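Local coordinates for periplasmic binding protein (Agrobacterium tumefaciens str. B6, PDB 5L9G), which binds the opine mannopine and, as the periplasmic binding protein of an ABC transporter, probably delivers it for uptake into the cell, at residues Gly31-Gln36 and Gln54-Asn59; Ile50-Asp55 and Met267-Glu272; Ala82-Ala87 and Ser110-Phe115; Glu277-Leu282 and Ala289-Lys294. All coordinates share one frame; numbering follows the deposited sequence.

Interaction 1. Residues Gly31-Gln36 and Gln54-Asn59. With MO0 (mannopine), chain C.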
# COMPACT_ATOMS: atom_id res chain seq x y z
N GLY A 31 -2.35 -8.07 9.73
CA GLY A 31 -0.94 -8.47 9.80
C GLY A 31 0.04 -7.31 9.67
O GLY A 31 1.10 -7.30 10.33
N TRP A 32 -0.29 -6.35 8.81
CA TRP A 32 0.55 -5.17 8.58
C TRP A 32 0.62 -4.29 9.83
O TRP A 32 1.72 -3.88 10.21
CB TRP A 32 0.07 -4.40 7.34
CG TRP A 32 0.65 -3.02 7.14
CD1 TRP A 32 -0.05 -1.88 6.86
CD2 TRP A 32 2.05 -2.64 7.15
NE1 TRP A 32 0.81 -0.82 6.68
CE2 TRP A 32 2.11 -1.26 6.85
CE3 TRP A 32 3.25 -3.33 7.38
CZ2 TRP A 32 3.32 -0.54 6.81
CZ3 TRP A 32 4.46 -2.62 7.37
CH2 TRP A 32 4.49 -1.25 7.06
N GLN A 33 -0.54 -4.02 10.48
CA GLN A 33 -0.57 -3.20 11.71
C GLN A 33 0.15 -3.93 12.84
O GLN A 33 0.89 -3.29 13.60
CB GLN A 33 -1.99 -2.82 12.12
CG GLN A 33 -2.02 -1.88 13.34
CD GLN A 33 -3.07 -0.82 13.24
OE1 GLN A 33 -3.54 -0.48 12.15
NE2 GLN A 33 -3.46 -0.26 14.39
N GLU A 34 -0.03 -5.26 12.92
CA GLU A 34 0.63 -6.09 13.91
C GLU A 34 2.15 -6.05 13.75
O GLU A 34 2.87 -5.93 14.75
CB GLU A 34 0.08 -7.53 13.89
CG GLU A 34 -1.35 -7.58 14.42
CD GLU A 34 -2.14 -8.86 14.22
OE1 GLU A 34 -1.52 -9.90 13.89
OE2 GLU A 34 -3.37 -8.84 14.41
N ALA A 35 2.64 -6.09 12.51
CA ALA A 35 4.08 -6.01 12.22
C ALA A 35 4.65 -4.65 12.66
O ALA A 35 5.70 -4.61 13.30
CB ALA A 35 4.33 -6.22 10.74
N GLN A 36 3.94 -3.55 12.35
CA GLN A 36 4.38 -2.21 12.75
C GLN A 36 4.38 -2.09 14.28
O GLN A 36 5.34 -1.60 14.85
CB GLN A 36 3.46 -1.13 12.15
CG GLN A 36 3.58 -1.00 10.65
CD GLN A 36 2.47 -0.14 10.14
OE1 GLN A 36 2.59 1.08 10.11
NE2 GLN A 36 1.36 -0.75 9.78
N GLN A 54 -3.61 2.53 19.74
CA GLN A 54 -3.76 2.21 18.31
C GLN A 54 -5.20 2.46 17.83
O GLN A 54 -6.16 2.31 18.60
CB GLN A 54 -3.45 0.72 18.06
CG GLN A 54 -2.02 0.30 18.25
CD GLN A 54 -1.89 -1.16 17.89
OE1 GLN A 54 -2.20 -1.59 16.77
NE2 GLN A 54 -1.47 -1.97 18.85
N ASP A 55 -5.34 2.76 16.54
CA ASP A 55 -6.62 2.84 15.86
C ASP A 55 -6.40 2.29 14.44
O ASP A 55 -5.25 2.01 14.06
CB ASP A 55 -7.21 4.26 15.85
CG ASP A 55 -8.72 4.30 15.67
OD1 ASP A 55 -9.33 3.22 15.49
OD2 ASP A 55 -9.30 5.41 15.74
N THR A 56 -7.47 2.07 13.68
CA THR A 56 -7.35 1.54 12.31
C THR A 56 -8.25 2.34 11.39
O THR A 56 -9.30 2.84 11.82
CB THR A 56 -7.66 0.02 12.22
OG1 THR A 56 -9.03 -0.17 12.56
CG2 THR A 56 -6.77 -0.87 13.12
N PHE A 57 -7.84 2.46 10.12
CA PHE A 57 -8.60 3.16 9.08
C PHE A 57 -8.10 2.68 7.72
O PHE A 57 -6.99 2.15 7.60
CB PHE A 57 -8.45 4.69 9.20
CG PHE A 57 -7.15 5.27 8.67
CD1 PHE A 57 -5.96 5.09 9.35
CD2 PHE A 57 -7.12 5.97 7.45
CE1 PHE A 57 -4.76 5.59 8.84
CE2 PHE A 57 -5.93 6.50 6.96
CZ PHE A 57 -4.75 6.29 7.64
N GLN A 58 -8.92 2.89 6.68
CA GLN A 58 -8.56 2.45 5.33
C GLN A 58 -8.37 3.58 4.36
O GLN A 58 -7.58 3.45 3.41
CB GLN A 58 -9.61 1.48 4.76
CG GLN A 58 -9.84 0.20 5.57
CD GLN A 58 -8.57 -0.59 5.79
OE1 GLN A 58 -7.72 -0.74 4.88
NE2 GLN A 58 -8.40 -1.10 6.99
N ASN A 59 -9.13 4.67 4.52
CA ASN A 59 -9.15 5.79 3.56
C ASN A 59 -8.62 7.08 4.19
O ASN A 59 -9.10 7.46 5.25
CB ASN A 59 -10.59 5.95 3.05
CG ASN A 59 -10.75 6.80 1.81
OD1 ASN A 59 -10.11 7.84 1.64
ND2 ASN A 59 -11.66 6.41 0.94
OAB MO0 C . -3.15 6.19 2.58
CAF MO0 C . -4.22 5.52 3.20
CAG MO0 C . -4.29 4.05 2.85
OAC MO0 C . -5.04 3.87 1.70
CAH MO0 C . -2.96 3.34 2.82
OAM MO0 C . -2.27 3.50 4.01
CAI MO0 C . -3.00 1.87 2.42
OAD MO0 C . -3.75 1.12 3.32
CAJ MO0 C . -1.63 1.30 2.18
OAE MO0 C . -0.99 2.03 1.18
CAK MO0 C . -1.61 -0.21 1.89
N MO0 C . -0.63 -0.85 2.77
CA MO0 C . -0.36 -2.27 2.40
C MO0 C . -1.09 -3.19 3.35
O MO0 C . -1.90 -2.72 4.17
CB MO0 C . 1.11 -2.60 2.34
CG MO0 C . 1.73 -2.77 3.71
CD MO0 C . 3.21 -2.60 3.72
OE1 MO0 C . 4.00 -3.76 3.72
NE2 MO0 C . 3.77 -1.49 3.73
OXT MO0 C . -0.95 -4.46 3.27
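Q33 of helix 30-48 reaches across to strand 52-56 and ends on Q54, D55 and T56. From CB, which points toward the strand, CG continues anti to the backbone N (chi1 -175°) and passes 3.4 Å from OE1 of Q54; a bend at the second torsion then lays the amide against the strand. At the tip NE2 spends both hydrogens: one goes to Q54 OE1 at 3.0 Å, nearly straight and on a lone pair of that oxygen, the other to the backbone O of D55 at 2.9 Å, approached from above the carbonyl plane. Both acceptors lie close to the plane of the Q33 amide, as its two N-H bonds require. The amide oxygen OE1 rests 3.4 Å from the methyl CG2 of T56 and accepts from G29 N, just ahead of the helix. The preceding residue, W32, lays one face of its indole against mannopine, whose CG lies over the ring centre, while Q58 O accepts from the polyol hydroxyl OAC at 3.1 Å. Glutamine suits position 33 because one neutral amide can donate to the strand and accept from the backbone before the helix, tying together a beta-alpha-beta unit whose strand 52-56 runs at its C-terminal end toward the ligand.

Interaction 2. Residues Ile50-Asp55 and Met267-Glu272; sequences ITYTQD and MRFLKE. With EDO (1,2-ethanediol), chain E.
The ring of F269 has the methyl CD1 of I50 over one face, while its atoms CE2 and CZ meet Y52. That methyl makes a CH-pi contact, 3.9 Å from the ring centroid and 21° off the normal, and comes closest to CG of F269, at 3.6 Å. F269 CZ in turn lies over one face of the Y52 ring, displaced toward its rim; the two ring planes are inclined at 47°, an oblique aromatic contact. At the edge of the Y52 ring, near its plane, sits C2 of a 1,2-ethanediol molecule, probably from the crystallisation liquor, whose O1 donates to Y52 OH at 2.8 Å. The same hydroxyl is hydrogen-bonded to D37 of helix 30-48, so tyrosine offers its ring to helix 263-273 and its hydroxyl to helix 30-48. F269 reaches the strand because its CG is anti to the backbone N (chi1 -168°), and Y52 CB meets its CE2 at 3.9 Å. Farther out, R268 runs alongside I50 in the opposite direction and brings NH2 to 3.5 Å from I50 CG2, an apolar flank for a long exposed side chain. Helix 263-273 thereby packs on the start of strand 52-56 and the residues leading into it: F269 also touches V23 of the neighbouring parallel strand 23-27, and Y52 continues onto A42 and A45 of helix 30-48.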
# COMPACT_ATOMS: atom_id res chain seq x y z
N ILE A 50 7.18 6.30 26.72
CA ILE A 50 5.89 6.93 26.39
C ILE A 50 4.79 5.86 26.23
O ILE A 50 5.10 4.69 26.01
CB ILE A 50 5.98 7.89 25.16
CG1 ILE A 50 6.22 7.12 23.84
CG2 ILE A 50 7.02 9.01 25.36
CD1 ILE A 50 5.62 7.78 22.59
N THR A 51 3.52 6.27 26.33
CA THR A 51 2.37 5.39 26.14
C THR A 51 1.65 5.79 24.86
O THR A 51 1.61 6.97 24.52
CB THR A 51 1.42 5.37 27.35
OG1 THR A 51 0.93 6.69 27.59
CG2 THR A 51 2.07 4.78 28.59
N TYR A 52 1.08 4.80 24.17
CA TYR A 52 0.37 5.03 22.91
C TYR A 52 -0.87 4.13 22.79
O TYR A 52 -0.95 3.06 23.40
CB TYR A 52 1.33 4.87 21.68
CG TYR A 52 1.76 3.44 21.46
CD1 TYR A 52 2.69 2.83 22.30
CD2 TYR A 52 1.16 2.65 20.48
CE1 TYR A 52 3.01 1.48 22.17
CE2 TYR A 52 1.46 1.29 20.35
CZ TYR A 52 2.40 0.72 21.20
OH TYR A 52 2.77 -0.59 21.08
N THR A 53 -1.84 4.61 21.99
CA THR A 53 -3.09 3.93 21.68
C THR A 53 -3.12 3.70 20.16
O THR A 53 -2.70 4.57 19.40
CB THR A 53 -4.28 4.78 22.19
OG1 THR A 53 -4.48 4.52 23.58
CG2 THR A 53 -5.60 4.53 21.43
N GLN A 54 -3.61 2.53 19.74
CA GLN A 54 -3.76 2.21 18.31
C GLN A 54 -5.20 2.46 17.83
O GLN A 54 -6.16 2.31 18.60
CB GLN A 54 -3.45 0.72 18.06
CG GLN A 54 -2.02 0.30 18.25
CD GLN A 54 -1.89 -1.16 17.89
OE1 GLN A 54 -2.20 -1.59 16.77
NE2 GLN A 54 -1.47 -1.97 18.85
N ASP A 55 -5.34 2.76 16.54
CA ASP A 55 -6.62 2.84 15.86
C ASP A 55 -6.40 2.29 14.44
O ASP A 55 -5.25 2.01 14.06
CB ASP A 55 -7.21 4.26 15.85
CG ASP A 55 -8.72 4.30 15.67
OD1 ASP A 55 -9.33 3.22 15.49
OD2 ASP A 55 -9.30 5.41 15.74
N MET A 267 5.89 13.65 17.17
CA MET A 267 7.09 13.97 16.39
C MET A 267 8.29 13.15 16.91
O MET A 267 8.99 12.53 16.10
CB MET A 267 7.37 15.49 16.43
CG MET A 267 8.17 16.00 15.26
SD MET A 267 7.23 16.12 13.71
CE MET A 267 6.42 17.67 13.93
N ARG A 268 8.48 13.10 18.25
CA ARG A 268 9.56 12.35 18.91
C ARG A 268 9.41 10.86 18.63
O ARG A 268 10.39 10.17 18.35
CB ARG A 268 9.56 12.57 20.44
CG ARG A 268 9.86 13.97 20.92
CD ARG A 268 10.43 13.98 22.34
NE ARG A 268 9.55 13.32 23.31
CZ ARG A 268 9.90 12.30 24.09
NH1 ARG A 268 11.13 11.80 24.01
NH2 ARG A 268 9.04 11.79 24.96
N PHE A 269 8.16 10.36 18.70
CA PHE A 269 7.80 8.96 18.50
C PHE A 269 8.11 8.53 17.05
O PHE A 269 8.80 7.52 16.84
CB PHE A 269 6.33 8.74 18.87
CG PHE A 269 5.83 7.31 18.98
CD1 PHE A 269 6.71 6.27 19.29
CD2 PHE A 269 4.48 7.02 18.88
CE1 PHE A 269 6.25 4.95 19.44
CE2 PHE A 269 4.02 5.70 19.01
CZ PHE A 269 4.90 4.68 19.29
N LEU A 270 7.70 9.36 16.08
CA LEU A 270 7.98 9.13 14.66
C LEU A 270 9.48 9.14 14.36
O LEU A 270 9.94 8.28 13.61
CB LEU A 270 7.22 10.14 13.77
CG LEU A 270 7.48 10.07 12.25
CD1 LEU A 270 7.22 8.67 11.70
CD2 LEU A 270 6.69 11.11 11.52
N LYS A 271 10.25 10.07 14.96
CA LYS A 271 11.71 10.14 14.77
C LYS A 271 12.34 8.83 15.27
O LYS A 271 13.10 8.18 14.54
CB LYS A 271 12.32 11.36 15.49
CG LYS A 271 13.81 11.55 15.23
CD LYS A 271 14.33 12.91 15.73
CE LYS A 271 15.76 13.14 15.29
NZ LYS A 271 16.10 14.58 15.19
N GLU A 272 11.97 8.41 16.49
CA GLU A 272 12.48 7.18 17.09
C GLU A 272 12.14 5.93 16.27
O GLU A 272 13.05 5.19 15.92
CB GLU A 272 11.97 7.04 18.55
CG GLU A 272 12.67 5.96 19.37
CD GLU A 272 14.15 6.14 19.66
OE1 GLU A 272 14.65 7.28 19.61
OE2 GLU A 272 14.82 5.13 19.97
C1 EDO E . 4.16 -1.61 24.43
O1 EDO E . 2.94 -1.56 23.70
C2 EDO E . 4.72 -0.17 24.59
O2 EDO E . 6.13 -0.17 24.49

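Interaction 3. Residues Ala82-Ala87 and Ser110-Phe115. With MO0 (mannopine), chain C.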
# COMPACT_ATOMS: atom_id res chain seq x y z
N ALA A 82 1.29 7.93 -2.33
CA ALA A 82 0.48 8.57 -3.38
C ALA A 82 -0.75 9.29 -2.83
O ALA A 82 -1.39 10.02 -3.58
CB ALA A 82 0.12 7.57 -4.47
N ASP A 83 -1.09 9.10 -1.52
CA ASP A 83 -2.18 9.88 -0.90
C ASP A 83 -1.62 11.13 -0.24
O ASP A 83 -2.38 12.05 0.07
CB ASP A 83 -2.94 9.04 0.15
CG ASP A 83 -4.06 8.21 -0.43
OD1 ASP A 83 -4.61 8.60 -1.49
OD2 ASP A 83 -4.40 7.18 0.17
N GLU A 84 -0.29 11.17 -0.01
CA GLU A 84 0.39 12.30 0.62
C GLU A 84 0.14 13.65 -0.11
O GLU A 84 -0.23 14.61 0.56
CB GLU A 84 1.89 12.01 0.83
CG GLU A 84 2.64 13.12 1.57
CD GLU A 84 3.27 14.22 0.74
OE1 GLU A 84 3.64 15.24 1.35
OE2 GLU A 84 3.46 14.06 -0.49
N PRO A 85 0.26 13.75 -1.46
CA PRO A 85 0.00 15.06 -2.10
C PRO A 85 -1.41 15.61 -1.88
O PRO A 85 -1.53 16.77 -1.49
CB PRO A 85 0.31 14.79 -3.58
CG PRO A 85 1.22 13.59 -3.59
CD PRO A 85 0.70 12.74 -2.46
N GLN A 86 -2.47 14.78 -2.06
CA GLN A 86 -3.85 15.25 -1.87
C GLN A 86 -4.18 15.53 -0.39
O GLN A 86 -4.93 16.47 -0.12
CB GLN A 86 -4.88 14.32 -2.53
CG GLN A 86 -5.02 12.91 -1.95
CD GLN A 86 -6.09 12.11 -2.66
OE1 GLN A 86 -7.11 12.64 -3.12
NE2 GLN A 86 -5.85 10.83 -2.81
N ALA A 87 -3.59 14.75 0.55
CA ALA A 87 -3.79 14.98 1.99
C ALA A 87 -3.13 16.31 2.40
O ALA A 87 -3.76 17.11 3.10
CB ALA A 87 -3.21 13.83 2.80
N SER A 110 11.06 9.40 -1.12
CA SER A 110 10.27 8.69 -0.10
C SER A 110 10.07 9.47 1.21
O SER A 110 9.33 9.02 2.09
CB SER A 110 10.86 7.31 0.17
OG SER A 110 12.00 7.38 0.99
N VAL A 111 10.74 10.64 1.34
CA VAL A 111 10.62 11.50 2.51
C VAL A 111 10.26 12.91 2.01
O VAL A 111 11.03 13.49 1.24
CB VAL A 111 11.89 11.49 3.42
CG1 VAL A 111 11.75 12.47 4.59
CG2 VAL A 111 12.21 10.08 3.93
N THR A 112 9.09 13.43 2.41
CA THR A 112 8.65 14.77 2.00
C THR A 112 8.66 15.64 3.26
O THR A 112 9.03 15.14 4.32
CB THR A 112 7.23 14.73 1.36
OG1 THR A 112 6.25 14.54 2.38
CG2 THR A 112 7.08 13.66 0.27
N ASP A 113 8.23 16.92 3.16
CA ASP A 113 8.14 17.79 4.34
C ASP A 113 7.01 17.35 5.30
O ASP A 113 6.90 17.91 6.39
CB ASP A 113 7.94 19.26 3.91
CG ASP A 113 6.68 19.56 3.11
OD1 ASP A 113 5.82 18.66 2.98
OD2 ASP A 113 6.55 20.70 2.62
N SER A 114 6.16 16.37 4.88
CA SER A 114 4.99 15.93 5.64
C SER A 114 4.85 14.41 5.77
O SER A 114 3.82 13.93 6.24
CB SER A 114 3.73 16.49 4.99
OG SER A 114 3.81 17.90 4.88
N PHE A 115 5.87 13.65 5.35
CA PHE A 115 5.78 12.19 5.30
C PHE A 115 7.16 11.56 5.39
O PHE A 115 8.10 12.03 4.72
CB PHE A 115 5.11 11.82 3.96
CG PHE A 115 5.05 10.37 3.52
CD1 PHE A 115 6.11 9.79 2.83
CD2 PHE A 115 3.91 9.61 3.74
CE1 PHE A 115 6.04 8.46 2.39
CE2 PHE A 115 3.83 8.29 3.29
CZ PHE A 115 4.90 7.73 2.61
OAB MO0 C . -3.15 6.19 2.58
CAF MO0 C . -4.22 5.52 3.20
CAG MO0 C . -4.29 4.05 2.85
OAC MO0 C . -5.04 3.87 1.70
CAH MO0 C . -2.96 3.34 2.82
OAM MO0 C . -2.27 3.50 4.01
CAI MO0 C . -3.00 1.87 2.42
OAD MO0 C . -3.75 1.12 3.32
CAJ MO0 C . -1.63 1.30 2.18
OAE MO0 C . -0.99 2.03 1.18
CAK MO0 C . -1.61 -0.21 1.89
N MO0 C . -0.63 -0.85 2.77
CA MO0 C . -0.36 -2.27 2.40
C MO0 C . -1.09 -3.19 3.35
O MO0 C . -1.90 -2.72 4.17
CB MO0 C . 1.11 -2.60 2.34
CG MO0 C . 1.73 -2.77 3.71
CD MO0 C . 3.21 -2.60 3.72
OE1 MO0 C . 4.00 -3.76 3.72
NE2 MO0 C . 3.77 -1.49 3.73
OXT MO0 C . -0.95 -4.46 3.27
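With CG anti to the backbone N (chi1 -176°) and a sharp bend at the second torsion (chi2 -90°), E84 turns its carboxylate from the N-terminal part of helix 84-89 toward T112. The threonine, with chi1 at 75°, turns its hydroxyl to meet it, and OG1 gives E84 OE1 a weak hydrogen bond of 2.9 Å. The same OG1 accepts from the backbone N of S114 at 3.1 Å, closing an ST turn; threonine suits the place because its hydroxyl can both donate and accept. Its methyl CG2 lies 3.7 Å from E84 OE2. Nearer the helix backbone the contact is apolar: E84 CG rests 3.7 Å from F115 CB. D113 OD1 comes within 4.4 Å of E84 OE1, but K88, one helical turn on, makes salt bridges with both and probably offsets their repulsion. D113 OD1 also takes the hydroxyl of S114. Beside the helix, D83 accepts from the mannopine hydroxyl OAB through OD2 at 2.9 Å, and Q86 NE2 donates to its second oxygen, OD1, which probably steadies the carboxylate toward the polyol chain. The beta-hairpin of strands 111-112 and 115-128, its turn shaped by the ST turn, is thus joined to helix 84-89 through E84 and K88, and the segment after strand 76-80 carries D83 of the mannopine pocket.

Interaction 4. Residues Glu277-Leu282 and Ala289-Lys294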
# COMPACT_ATOMS: atom_id res chain seq x y z
N GLU A 277 17.50 0.42 13.82
CA GLU A 277 17.39 -0.57 14.90
C GLU A 277 15.97 -1.16 15.05
O GLU A 277 15.84 -2.27 15.57
CB GLU A 277 17.91 -0.00 16.24
CG GLU A 277 17.06 1.10 16.84
CD GLU A 277 17.76 1.93 17.90
OE1 GLU A 277 17.62 1.63 19.10
OE2 GLU A 277 18.43 2.91 17.50
N TYR A 278 14.93 -0.40 14.62
CA TYR A 278 13.53 -0.85 14.66
C TYR A 278 13.13 -1.38 13.30
O TYR A 278 12.50 -2.44 13.21
CB TYR A 278 12.59 0.28 15.10
CG TYR A 278 12.98 0.90 16.42
CD1 TYR A 278 12.83 0.20 17.61
CD2 TYR A 278 13.56 2.16 16.47
CE1 TYR A 278 13.24 0.75 18.83
CE2 TYR A 278 13.95 2.73 17.69
CZ TYR A 278 13.79 2.01 18.86
OH TYR A 278 14.19 2.56 20.06
N GLN A 279 13.49 -0.63 12.23
CA GLN A 279 13.20 -0.96 10.83
C GLN A 279 13.69 -2.37 10.44
O GLN A 279 13.01 -3.06 9.68
CB GLN A 279 13.82 0.11 9.92
CG GLN A 279 12.96 1.36 9.79
CD GLN A 279 12.03 1.25 8.60
OE1 GLN A 279 12.47 1.06 7.46
NE2 GLN A 279 10.72 1.30 8.83
N LYS A 280 14.84 -2.81 11.00
CA LYS A 280 15.41 -4.14 10.73
C LYS A 280 14.45 -5.29 11.07
O LYS A 280 14.50 -6.34 10.42
CB LYS A 280 16.77 -4.32 11.46
CG LYS A 280 16.66 -4.54 12.98
CD LYS A 280 18.00 -4.72 13.69
CE LYS A 280 17.87 -5.60 14.93
NZ LYS A 280 16.96 -5.02 15.95
N ASP A 281 13.57 -5.10 12.08
CA ASP A 281 12.61 -6.11 12.56
C ASP A 281 11.27 -6.11 11.85
O ASP A 281 10.48 -7.05 12.03
CB ASP A 281 12.39 -5.98 14.07
CG ASP A 281 13.65 -6.25 14.86
OD1 ASP A 281 14.29 -7.29 14.61
OD2 ASP A 281 13.99 -5.42 15.73
N LEU A 282 10.98 -5.06 11.06
CA LEU A 282 9.71 -4.95 10.35
C LEU A 282 9.32 -6.21 9.53
O LEU A 282 8.15 -6.62 9.62
CB LEU A 282 9.69 -3.68 9.47
CG LEU A 282 8.33 -3.19 9.01
CD1 LEU A 282 7.34 -3.03 10.18
CD2 LEU A 282 8.48 -1.88 8.19
N ALA A 289 9.19 -4.76 3.18
CA ALA A 289 10.58 -4.37 2.98
C ALA A 289 10.83 -3.07 3.73
O ALA A 289 10.10 -2.12 3.49
CB ALA A 289 10.88 -4.17 1.50
N PRO A 290 11.81 -2.99 4.65
CA PRO A 290 12.07 -1.71 5.35
C PRO A 290 12.50 -0.61 4.39
O PRO A 290 13.11 -0.91 3.35
CB PRO A 290 13.18 -2.06 6.35
CG PRO A 290 13.85 -3.25 5.78
CD PRO A 290 12.76 -4.04 5.07
N ALA A 291 12.16 0.66 4.69
CA ALA A 291 12.56 1.79 3.82
C ALA A 291 13.93 2.34 4.22
O ALA A 291 14.64 2.89 3.38
CB ALA A 291 11.51 2.89 3.85
N ASN A 292 14.31 2.20 5.50
CA ASN A 292 15.60 2.68 5.99
C ASN A 292 16.71 1.73 5.50
O ASN A 292 16.79 0.59 5.96
CB ASN A 292 15.60 2.81 7.52
CG ASN A 292 16.79 3.54 8.08
OD1 ASN A 292 17.89 3.53 7.52
ND2 ASN A 292 16.61 4.17 9.22
N MET A 293 17.56 2.21 4.57
CA MET A 293 18.67 1.48 3.95
C MET A 293 19.63 0.87 4.98
O MET A 293 20.20 -0.19 4.74
CB MET A 293 19.47 2.41 3.01
CG MET A 293 18.71 2.80 1.75
SD MET A 293 19.45 4.18 0.81
CE MET A 293 18.37 4.14 -0.64
N LYS A 294 19.82 1.56 6.12
CA LYS A 294 20.68 1.10 7.21
C LYS A 294 20.16 -0.19 7.88
O LYS A 294 20.97 -0.95 8.41
CB LYS A 294 20.91 2.20 8.25
CG LYS A 294 21.70 3.41 7.73
CD LYS A 294 21.67 4.58 8.72
CE LYS A 294 22.77 4.52 9.76
NZ LYS A 294 22.71 5.68 10.69
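Q279 supplies the tight part of this contact, its amide oxygen held by the backbone N-H groups of A291 and N292 and set against the ring of P290. OE1 accepts two successive N-H groups: N292 N at 2.9 Å along a nearly straight line (174°), and A291 N at 2.8 Å in a weak bond, bent to 125°. The donor N292 N is tilted from the plane of the glutamine carbonyl. A bend at the second torsion (chi2 -92°) turns the amide back toward the 289-294 segment, while NE2 donates to N118 O of strand 115-128. Glutamine therefore fits a buried place where backbone groups from two different elements need opposite partners. Around this polar centre the fit is close: P290 CB lies 3.4 Å from Q279 OE1, and N292 CB packs 3.8 Å from Q279 CG. N292 also caps the helix that follows, accepting K294 N through OD1 at 3.1 Å, while its ND2 reaches S274 O.

The outer side is looser. K280 points away from the partner segment, its chain lying on L298 and A299 of helix 294-299 and its NZ donating to E277 O and forming a 3.0 Å salt bridge with D281 OD2; the exposed E277 and M293 point away on the solvent side. The contact thus sets helix 276-279 against strand 289-290, which pairs with strand 115-128, and against A295 of helix 294-299, while Y278 packs on L40, P43 and A47 of helix 30-48.

Interaction 4 is the most buried, and interaction 3 is buried as well, whereas interactions 1 and 2 lie partly at the surface. Interactions 1 and 2 share strand 52-56: its end toward the ligand is held to helix 30-48 by glutamine amide bonds, its beginning to helix 263-273 by apolar and aromatic contacts. The buried glutamine oxygen of interaction 4 is met by backbone N-H donors, while interaction 3 relies on a carboxylate, a hydroxyl and an outside lysine. Interactions 1 and 3 both touch mannopine, with centres about 18 Å apart. L282 of interaction 4 packs on W32 and Q36, and Y278 probably hydrogen-bonds to E272 of interaction 2.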